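Local coordinates for GTPase activator-like protein (Chaetomium thermophilum, PDB 5HIU) that probably contributes, through the full-length TSC2 protein of which this is the N-terminal helical part, to GTPase activation in signalling, at residues 250-255 with 287-292. Sequence-based numbering, arbitrary orientation.
Sequences YCIQVL and RILLDF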
loop_
_atom_site.group_PDB
_atom_site.type_symbol
_atom_site.label_atom_id
_atom_site.label_comp_id
_atom_site.label_asym_id
_atom_site.label_seq_id
_atom_site.Cartn_x
_atom_site.Cartn_y
_atom_site.Cartn_z
ATOM N N TYR A 250 6.966 9.414 2.311
ATOM C CA TYR A 250 7.275 8.128 1.707
ATOM C C TYR A 250 5.993 7.407 1.249
ATOM O O TYR A 250 5.935 6.919 0.114
ATOM C CB TYR A 250 8.129 7.285 2.676
ATOM C CG TYR A 250 9.590 7.742 2.824
ATOM C CD1 TYR A 250 10.040 8.951 2.277
ATOM C CD2 TYR A 250 10.516 6.959 3.522
ATOM C CE1 TYR A 250 11.359 9.346 2.401
ATOM C CE2 TYR A 250 11.839 7.350 3.655
ATOM C CZ TYR A 250 12.248 8.544 3.089
ATOM O OH TYR A 250 13.545 8.954 3.206
ATOM N N CYS A 251 4.964 7.352 2.093
ATOM C CA CYS A 251 3.654 6.831 1.639
ATOM C C CYS A 251 3.143 7.548 0.367
ATOM O O CYS A 251 2.768 6.916 -0.618
ATOM C CB CYS A 251 2.620 6.988 2.735
ATOM S SG CYS A 251 2.971 5.981 4.180
ATOM N N ILE A 252 3.176 8.873 0.385
ATOM C CA ILE A 252 2.762 9.653 -0.769
ATOM C C ILE A 252 3.659 9.367 -1.971
ATOM O O ILE A 252 3.145 9.110 -3.076
ATOM C CB ILE A 252 2.708 11.172 -0.471
ATOM C CG1 ILE A 252 1.693 11.490 0.637
ATOM C CG2 ILE A 252 2.316 11.945 -1.714
ATOM C CD1 ILE A 252 0.288 10.957 0.392
ATOM N N GLN A 253 4.980 9.397 -1.778
ATOM C CA GLN A 253 5.884 8.953 -2.848
ATOM C C GLN A 253 5.379 7.635 -3.418
ATOM O O GLN A 253 5.117 7.518 -4.623
ATOM C CB GLN A 253 7.315 8.735 -2.361
ATOM C CG GLN A 253 8.183 9.972 -2.365
ATOM C CD GLN A 253 9.664 9.637 -2.360
ATOM O OE1 GLN A 253 10.083 8.645 -1.762
ATOM N NE2 GLN A 253 10.467 10.470 -3.019
ATOM N N VAL A 254 5.225 6.640 -2.557
ATOM C CA VAL A 254 5.021 5.303 -3.080
ATOM C C VAL A 254 3.672 5.214 -3.745
ATOM O O VAL A 254 3.570 4.743 -4.881
ATOM C CB VAL A 254 5.202 4.219 -2.009
ATOM C CG1 VAL A 254 4.658 2.885 -2.483
ATOM C CG2 VAL A 254 6.672 4.094 -1.662
ATOM N N LEU A 255 2.644 5.664 -3.039
ATOM C CA LEU A 255 1.260 5.681 -3.576
ATOM C C LEU A 255 1.082 6.538 -4.832
ATOM O O LEU A 255 0.373 6.129 -5.750
ATOM C CB LEU A 255 0.307 6.227 -2.543
ATOM C CG LEU A 255 0.167 5.376 -1.318
ATOM C CD1 LEU A 255 -0.270 6.253 -0.156
ATOM C CD2 LEU A 255 -0.827 4.272 -1.607
ATOM N N ARG A 287 1.586 20.037 0.420
ATOM C CA ARG A 287 2.947 20.553 0.569
ATOM C C ARG A 287 3.995 19.568 0.044
ATOM O O ARG A 287 4.914 19.955 -0.688
ATOM C CB ARG A 287 3.172 20.834 2.054
ATOM C CG ARG A 287 4.558 21.325 2.447
ATOM C CD ARG A 287 4.481 22.236 3.666
ATOM N NE ARG A 287 3.525 21.748 4.661
ATOM C CZ ARG A 287 3.834 21.023 5.737
ATOM N NH1 ARG A 287 5.093 20.679 6.005
ATOM N NH2 ARG A 287 2.864 20.642 6.566
ATOM N N ILE A 288 3.827 18.294 0.420
ATOM C CA ILE A 288 4.686 17.196 -0.048
ATOM C C ILE A 288 4.610 17.053 -1.554
ATOM O O ILE A 288 5.631 16.992 -2.231
ATOM C CB ILE A 288 4.294 15.847 0.622
ATOM C CG1 ILE A 288 4.744 15.839 2.083
ATOM C CG2 ILE A 288 4.895 14.642 -0.110
ATOM C CD1 ILE A 288 4.049 14.803 2.945
ATOM N N LEU A 289 3.387 16.969 -2.064
ATOM C CA LEU A 289 3.141 16.817 -3.501
ATOM C C LEU A 289 3.740 17.955 -4.322
ATOM O O LEU A 289 4.179 17.747 -5.464
ATOM C CB LEU A 289 1.636 16.784 -3.764
ATOM C CG LEU A 289 0.864 15.514 -3.443
ATOM C CD1 LEU A 289 -0.624 15.815 -3.451
ATOM C CD2 LEU A 289 1.189 14.417 -4.446
ATOM N N LEU A 290 3.716 19.165 -3.761
ATOM C CA LEU A 290 4.283 20.317 -4.451
ATOM C C LEU A 290 5.781 20.241 -4.375
ATOM O O LEU A 290 6.454 20.494 -5.380
ATOM C CB LEU A 290 3.809 21.631 -3.845
ATOM C CG LEU A 290 2.371 22.004 -4.183
ATOM C CD1 LEU A 290 1.890 23.080 -3.220
ATOM C CD2 LEU A 290 2.243 22.461 -5.628
ATOM N N ASP A 291 6.290 19.880 -3.187
ATOM C CA ASP A 291 7.731 19.654 -2.975
ATOM C C ASP A 291 8.318 18.802 -4.094
ATOM O O ASP A 291 9.413 19.072 -4.554
ATOM C CB ASP A 291 8.020 18.963 -1.630
ATOM C CG ASP A 291 8.024 19.919 -0.451
ATOM O OD1 ASP A 291 8.085 21.153 -0.635
ATOM O OD2 ASP A 291 7.973 19.407 0.685
ATOM N N PHE A 292 7.594 17.786 -4.548
ATOM C CA PHE A 292 8.096 16.975 -5.647
ATOM C C PHE A 292 8.343 17.848 -6.857
ATOM O O PHE A 292 9.265 17.602 -7.624
ATOM C CB PHE A 292 7.146 15.827 -5.972
ATOM C CG PHE A 292 6.949 14.873 -4.828
ATOM C CD1 PHE A 292 8.032 14.455 -4.056
ATOM C CD2 PHE A 292 5.683 14.386 -4.517
ATOM C CE1 PHE A 292 7.849 13.570 -3.001
ATOM C CE2 PHE A 292 5.498 13.501 -3.460
ATOM C CZ PHE A 292 6.581 13.093 -2.700
#
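Ile-252 touches Ile-288, Leu-289 and Phe-292 with its CG2 methyl. With chi1 at -61°, CG2 lies anti to the backbone N and faces the other helix, where it meets Ile-288 CG2 at 4.1 Å. The CD2 branch of Leu-289 comes to 3.9 Å from the same Ile-252 CG2, the two side chains crossing at about a right angle. Phe-292 offers CE2, 3.9 Å from Ile-252 CG2 and close to the ring plane, so the methyl abuts the aromatic edge. A beta-branched residue suits this place, since branching at CB sets a methyl close to the backbone and limits the side chain's rotation.

Gln-253 packs through its aliphatic part: CG lies 3.5 Å from Phe-292 CZ, approaching the ring obliquely. Its chain, extended beyond CG, sets the amide beside the ring, NE2 near CE1 and the planes 23° apart; the residue is partly exposed, which suits a polar end. No hydrogen bond joins the segments.

The helix axes approach to 10.3 Å and cross at -61°, which confines contact to a small patch. Helix 302-322 adds Val-318 against Leu-289 and Ala-315 against Phe-292. Such apolar packing between next-but-one helices is consistent with an alpha-solenoid, the elongated all-helical architecture of the TSC2 N-terminus.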